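Local coordinates for cell wall surface anchor family protein (Jo),Cell wall surface anchor family protein (In) (PDB 5MKC) that joins two parts of a pneumococcal pilus adhesin, Jo and In, which associate autocatalytically through a covalent isopeptide bond, at residues A[29-34]-A[48-53]; A[59-64]-A[82-87]. All coordinates share one frame; numbering follows the deposited sequence. Where two conformers were deposited one is given.

Contact 1: residues A[29-34]-A[48-53]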
loop_
_atom_site.group_PDB
_atom_site.type_symbol
_atom_site.label_atom_id
_atom_site.label_comp_id
_atom_site.label_asym_id
_atom_site.label_seq_id
_atom_site.Cartn_x
_atom_site.Cartn_y
_atom_site.Cartn_z
ATOM N N THR A 29 -14.348 12.439 -4.639
ATOM C CA THR A 29 -14.565 12.096 -6.048
ATOM C C THR A 29 -14.392 10.582 -6.245
ATOM O O THR A 29 -13.647 9.951 -5.522
ATOM C CB THR A 29 -13.591 12.841 -7.002
ATOM O OG1 THR A 29 -12.245 12.518 -6.677
ATOM C CG2 THR A 29 -13.742 14.329 -6.888
ATOM N N PRO A 30 -15.089 9.995 -7.231
ATOM C CA PRO A 30 -15.048 8.549 -7.435
ATOM C C PRO A 30 -13.852 8.057 -8.236
ATOM O O PRO A 30 -13.274 8.802 -9.011
ATOM C CB PRO A 30 -16.335 8.272 -8.200
ATOM C CG PRO A 30 -16.672 9.542 -8.884
ATOM C CD PRO A 30 -15.963 10.667 -8.202
ATOM N N TYR A 31 -13.449 6.817 -7.993
ATOM C CA TYR A 31 -12.519 6.108 -8.869
ATOM C C TYR A 31 -13.163 4.805 -9.322
ATOM O O TYR A 31 -13.932 4.213 -8.592
ATOM C CB TYR A 31 -11.190 5.840 -8.187
ATOM C CG TYR A 31 -11.251 5.117 -6.851
ATOM C CD1 TYR A 31 -11.199 3.740 -6.780
ATOM C CD2 TYR A 31 -11.292 5.830 -5.649
ATOM C CE1 TYR A 31 -11.215 3.073 -5.551
ATOM C CE2 TYR A 31 -11.332 5.167 -4.426
ATOM C CZ TYR A 31 -11.287 3.785 -4.382
ATOM O OH TYR A 31 -11.308 3.129 -3.167
ATOM N N GLN A 32 -12.895 4.397 -10.553
ATOM C CA GLN A 32 -13.483 3.190 -11.094
ATOM C C GLN A 32 -12.744 1.982 -10.547
ATOM O O GLN A 32 -11.560 2.079 -10.206
ATOM C CB GLN A 32 -13.395 3.202 -12.623
ATOM C CG GLN A 32 -13.981 4.458 -13.270
ATOM C CD GLN A 32 -15.422 4.766 -12.809
ATOM O OE1 GLN A 32 -15.691 5.827 -12.169
ATOM N NE2 GLN A 32 -16.338 3.828 -13.082
ATOM N N ILE A 33 -13.439 0.852 -10.438
ATOM C CA ILE A 33 -12.781 -0.403 -10.075
ATOM C C ILE A 33 -13.169 -1.484 -11.050
ATOM O O ILE A 33 -14.280 -1.497 -11.509
ATOM C CB ILE A 33 -13.091 -0.878 -8.643
ATOM C CG1 ILE A 33 -14.581 -1.104 -8.456
ATOM C CG2 ILE A 33 -12.553 0.092 -7.606
ATOM C CD1 ILE A 33 -14.953 -1.287 -7.004
ATOM N N ILE A 34 -12.230 -2.377 -11.363
ATOM C CA ILE A 34 -12.432 -3.414 -12.374
ATOM C C ILE A 34 -11.788 -4.749 -11.983
ATOM O O ILE A 34 -11.009 -4.816 -11.045
ATOM C CB ILE A 34 -11.872 -2.984 -13.735
ATOM C CG1 ILE A 34 -10.343 -2.905 -13.667
ATOM C CG2 ILE A 34 -12.506 -1.658 -14.167
ATOM C CD1 ILE A 34 -9.692 -2.800 -15.026
ATOM N N LEU A 48 -11.366 -6.958 -7.245
ATOM C CA LEU A 48 -11.486 -5.712 -8.005
ATOM C C LEU A 48 -10.376 -4.742 -7.626
ATOM O O LEU A 48 -10.064 -4.591 -6.451
ATOM C CB LEU A 48 -12.834 -5.059 -7.705
ATOM C CG LEU A 48 -14.080 -5.907 -7.984
ATOM C CD1 LEU A 48 -15.329 -5.256 -7.412
ATOM C CD2 LEU A 48 -14.246 -6.081 -9.476
ATOM N N ASN A 49 -9.792 -4.098 -8.635
ATOM C CA ASN A 49 -8.724 -3.116 -8.446
ATOM C C ASN A 49 -9.182 -1.754 -8.962
ATOM O O ASN A 49 -9.942 -1.676 -9.934
ATOM C CB ASN A 49 -7.500 -3.491 -9.275
ATOM C CG ASN A 49 -6.436 -4.214 -8.474
ATOM O OD1 ASN A 49 -6.366 -4.124 -7.256
ATOM N ND2 ASN A 49 -5.574 -4.919 -9.173
ATOM N N PRO A 50 -8.683 -0.677 -8.353
ATOM C CA PRO A 50 -8.889 0.642 -8.895
ATOM C C PRO A 50 -8.328 0.726 -10.312
ATOM O O PRO A 50 -7.345 0.064 -10.609
ATOM C CB PRO A 50 -8.072 1.553 -7.957
ATOM C CG PRO A 50 -7.668 0.731 -6.806
ATOM C CD PRO A 50 -7.767 -0.692 -7.198
ATOM N N ASN A 51 -8.947 1.537 -11.157
ATOM C CA ASN A 51 -8.557 1.678 -12.561
ATOM C C ASN A 51 -8.673 3.138 -12.982
ATOM O O ASN A 51 -9.765 3.613 -13.283
ATOM C CB ASN A 51 -9.464 0.832 -13.435
ATOM C CG ASN A 51 -9.151 0.961 -14.905
ATOM O OD1 ASN A 51 -10.046 1.133 -15.726
ATOM N ND2 ASN A 51 -7.896 0.860 -15.242
ATOM N N PRO A 52 -7.542 3.854 -13.017
ATOM C CA PRO A 52 -6.185 3.357 -12.808
ATOM C C PRO A 52 -5.885 3.152 -11.325
ATOM O O PRO A 52 -6.586 3.696 -10.495
ATOM C CB PRO A 52 -5.310 4.488 -13.364
ATOM C CG PRO A 52 -6.144 5.734 -13.225
ATOM C CD PRO A 52 -7.577 5.301 -13.339
ATOM N N TYR A 53 -4.848 2.376 -11.002
ATOM C CA TYR A 53 -4.486 2.135 -9.609
ATOM C C TYR A 53 -3.448 3.156 -9.122
ATOM O O TYR A 53 -3.195 3.257 -7.927
ATOM C CB TYR A 53 -4.039 0.669 -9.374
ATOM C CG TYR A 53 -2.711 0.294 -9.976
ATOM C CD1 TYR A 53 -1.516 0.425 -9.235
ATOM C CD2 TYR A 53 -2.618 -0.202 -11.279
ATOM C CE1 TYR A 53 -0.283 0.090 -9.779
ATOM C CE2 TYR A 53 -1.381 -0.505 -11.837
ATOM C CZ TYR A 53 -0.225 -0.375 -11.078
ATOM O OH TYR A 53 0.997 -0.704 -11.636
HETATM O O HOH W 1 -10.855 5.990 -12.091
#
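The Tyr31 ring and the Pro50 ring stand side by side and point the same way, CD1 of Tyr31 lying 4.0 Å from CB of Pro50 in an oblique approach. Tyr24 meets the Tyr31 ring with its plane at about 45°, and the phenol OH accepts a bond from the backbone N of Ile225, which fixes the far end of the ring. The second flat group is the Asn51 amide. CD1 of Ile34 sits squarely over its face, 3.8 Å from CG of Asn51; with CG anti to the backbone N (chi1 178°), the amide is laid under the isoleucine. Next to the tyrosine, CD1 of Ile33 reaches CD1 of Leu48 at 4.0 Å, extending the buried apolar side.

Between these faces, Ile34 and Asn49 exchange two backbone bonds, both 2.8 Å from N to O. Asn51 N also reaches Gln32 O at 2.8 Å. The return bond of this pair is replaced by a water, 3.0 Å from Gln32 N and 2.9 Å from Asn51 O, where the strands begin to separate. Such splaying, with the N-to-C directions at 139°, belongs to a strongly twisted antiparallel strand pair, here in what is probably the Jo part.

Contact 2: residues A[59-64]-A[82-87]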
loop_
_atom_site.group_PDB
_atom_site.type_symbol
_atom_site.label_atom_id
_atom_site.label_comp_id
_atom_site.label_asym_id
_atom_site.label_seq_id
_atom_site.Cartn_x
_atom_site.Cartn_y
_atom_site.Cartn_z
ATOM N N GLU A 59 2.005 16.199 -4.645
ATOM C CA GLU A 59 3.359 15.894 -4.245
ATOM C C GLU A 59 4.041 14.810 -5.104
ATOM O O GLU A 59 5.228 14.533 -4.945
ATOM C CB GLU A 59 3.364 15.439 -2.789
ATOM C CG GLU A 59 2.918 16.518 -1.825
ATOM C CD GLU A 59 1.394 16.615 -1.626
ATOM O OE1 GLU A 59 0.627 15.759 -2.103
ATOM O OE2 GLU A 59 0.962 17.553 -0.943
ATOM N N GLY A 60 3.278 14.166 -5.977
ATOM C CA GLY A 60 3.834 13.141 -6.856
ATOM C C GLY A 60 2.783 12.134 -7.267
ATOM O O GLY A 60 1.685 12.499 -7.749
ATOM N N THR A 61 3.103 10.857 -7.075
ATOM C CA THR A 61 2.185 9.777 -7.464
ATOM C C THR A 61 2.100 8.771 -6.355
ATOM O O THR A 61 3.119 8.462 -5.720
ATOM C CB THR A 61 2.639 9.095 -8.775
ATOM O OG1 THR A 61 2.599 10.051 -9.849
ATOM C CG2 THR A 61 1.705 7.961 -9.150
ATOM N N LEU A 62 0.892 8.282 -6.090
ATOM C CA LEU A 62 0.756 7.122 -5.252
ATOM C C LEU A 62 -0.075 6.032 -5.922
ATOM O O LEU A 62 -0.720 6.270 -6.945
ATOM C CB LEU A 62 0.259 7.507 -3.860
ATOM C CG LEU A 62 -1.073 8.225 -3.753
ATOM C CD1 LEU A 62 -2.182 7.224 -4.034
ATOM C CD2 LEU A 62 -1.267 8.860 -2.391
ATOM N N SER A 63 0.015 4.812 -5.406
ATOM C CA SER A 63 -0.683 3.682 -6.008
ATOM C C SER A 63 -0.977 2.588 -4.982
ATOM O O SER A 63 -0.215 2.388 -4.028
ATOM C CB SER A 63 0.113 3.101 -7.183
ATOM O OG SER A 63 1.142 2.201 -6.771
ATOM N N LYS A 64 -2.069 1.877 -5.214
ATOM C CA LYS A 64 -2.351 0.675 -4.462
ATOM C C LYS A 64 -3.155 -0.315 -5.320
ATOM O O LYS A 64 -4.102 0.082 -5.997
ATOM C CB LYS A 64 -3.113 1.031 -3.201
ATOM C CG LYS A 64 -3.407 -0.159 -2.318
ATOM C CD LYS A 64 -4.092 0.258 -1.019
ATOM C CE LYS A 64 -4.228 -0.885 -0.057
ATOM N NZ LYS A 64 -5.075 -0.500 1.108
ATOM N N THR A 82 2.752 1.984 -3.859
ATOM C CA THR A 82 3.908 2.775 -4.257
ATOM C C THR A 82 3.685 4.255 -4.012
ATOM O O THR A 82 2.536 4.724 -3.926
ATOM C CB THR A 82 4.333 2.594 -5.741
ATOM O OG1 THR A 82 3.518 3.394 -6.606
ATOM C CG2 THR A 82 4.309 1.152 -6.167
ATOM N N VAL A 83 4.806 4.960 -3.883
ATOM C CA VAL A 83 4.813 6.405 -3.707
ATOM C C VAL A 83 6.046 6.986 -4.406
ATOM O O VAL A 83 7.142 6.441 -4.320
ATOM C CB VAL A 83 4.848 6.795 -2.210
ATOM C CG1 VAL A 83 4.937 8.291 -2.042
ATOM C CG2 VAL A 83 3.622 6.278 -1.484
ATOM N N SER A 84 5.866 8.096 -5.108
ATOM C CA SER A 84 6.995 8.807 -5.692
ATOM C C SER A 84 6.767 10.300 -5.501
ATOM O O SER A 84 5.628 10.749 -5.376
ATOM C CB SER A 84 7.177 8.469 -7.185
ATOM O OG SER A 84 6.067 8.942 -7.947
ATOM N N GLY A 85 7.860 11.068 -5.495
ATOM C CA GLY A 85 7.789 12.456 -5.096
ATOM C C GLY A 85 8.016 13.480 -6.183
ATOM O O GLY A 85 7.875 13.191 -7.372
ATOM N N LYS A 86 8.404 14.680 -5.750
ATOM C CA LYS A 86 8.609 15.801 -6.636
ATOM C C LYS A 86 9.686 16.718 -6.060
ATOM O O LYS A 86 9.656 17.030 -4.887
ATOM C CB LYS A 86 7.304 16.576 -6.783
ATOM C CG LYS A 86 7.391 17.738 -7.769
ATOM C CD LYS A 86 6.088 18.522 -7.753
ATOM C CE LYS A 86 5.993 19.421 -6.533
ATOM N NZ LYS A 86 4.624 19.937 -6.342
ATOM N N THR A 87 10.615 17.145 -6.907
ATOM C CA THR A 87 11.667 18.054 -6.524
ATOM C C THR A 87 11.220 19.496 -6.763
ATOM O O THR A 87 10.760 19.841 -7.832
ATOM C CB THR A 87 12.936 17.779 -7.353
ATOM O OG1 THR A 87 13.452 16.485 -7.018
ATOM C CG2 THR A 87 14.008 18.828 -7.090
#
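Strands 60-64 and 82-84 run almost exactly antiparallel, at 178°, and are stitched by two hydrogen-bonded pairs, Thr61 with Ser84 and Ser63 with Thr82, on either side of the non-hydrogen-bonded pair Leu62 and Val83; Ser84 N lies 2.8 Å from Thr61 O, and the return bond from Thr61 N to Ser84 O measures 3.0 Å.

On one face the hydroxyls of Ser63 and Thr82 meet in a hydrogen bond, OG of Ser63 to OG1 of Thr82 at 2.7 Å. Both oxygens lie between the backbone N and the carbonyl carbon (chi1 82° and 81°), and this shared turn brings the two together across the strands. Further along the same face, OG of Ser84 rests against CB of Thr61 at 3.5 Å.

These strands form a beta hairpin, probably of the Jo part, and it carries the residue of the weld: Lys64, with its side chain fully extended, is covalently joined through NZ to CG of Asn205, probably in In.

On the opposite face, CB of Leu62 comes to 4.3 Å from CG2 of Val83. Phe223 touches both side chains, and Ile103 and Ile108 pack on the valine.

Past Thr61 the pairing gives way to looser contacts. Gly60 takes a backbone shape available mainly to glycine and brings its CA within 3.3 Å of Ser84 O. CB of Lys86 packs 3.4 Å from Glu59 O. The Lys86 chain bends near its end, and its NZ hydrogen-bonds to Pro58 O, while the Glu59 carboxylate turns away to a salt bridge with Arg221.

The two contacts follow one another along the chain, contact 1 closing before contact 2 opens, and their centres are about 17 Å apart. Strands 44-57 and 60-69 are consecutive and adjacent, so the second strand of contact 1 lies directly beside the first strand of contact 2. They touch there: Tyr53 O lies 3.2 Å from Lys64 N in a probable hydrogen bond, and Pro50 CG packs 3.7 Å from Lys64 O. Four strands, 29-35, 44-57, 60-69 and 76-89, are thus joined in series. The backbone of the cross-linked Lys64 is therefore held in the middle of this antiparallel series.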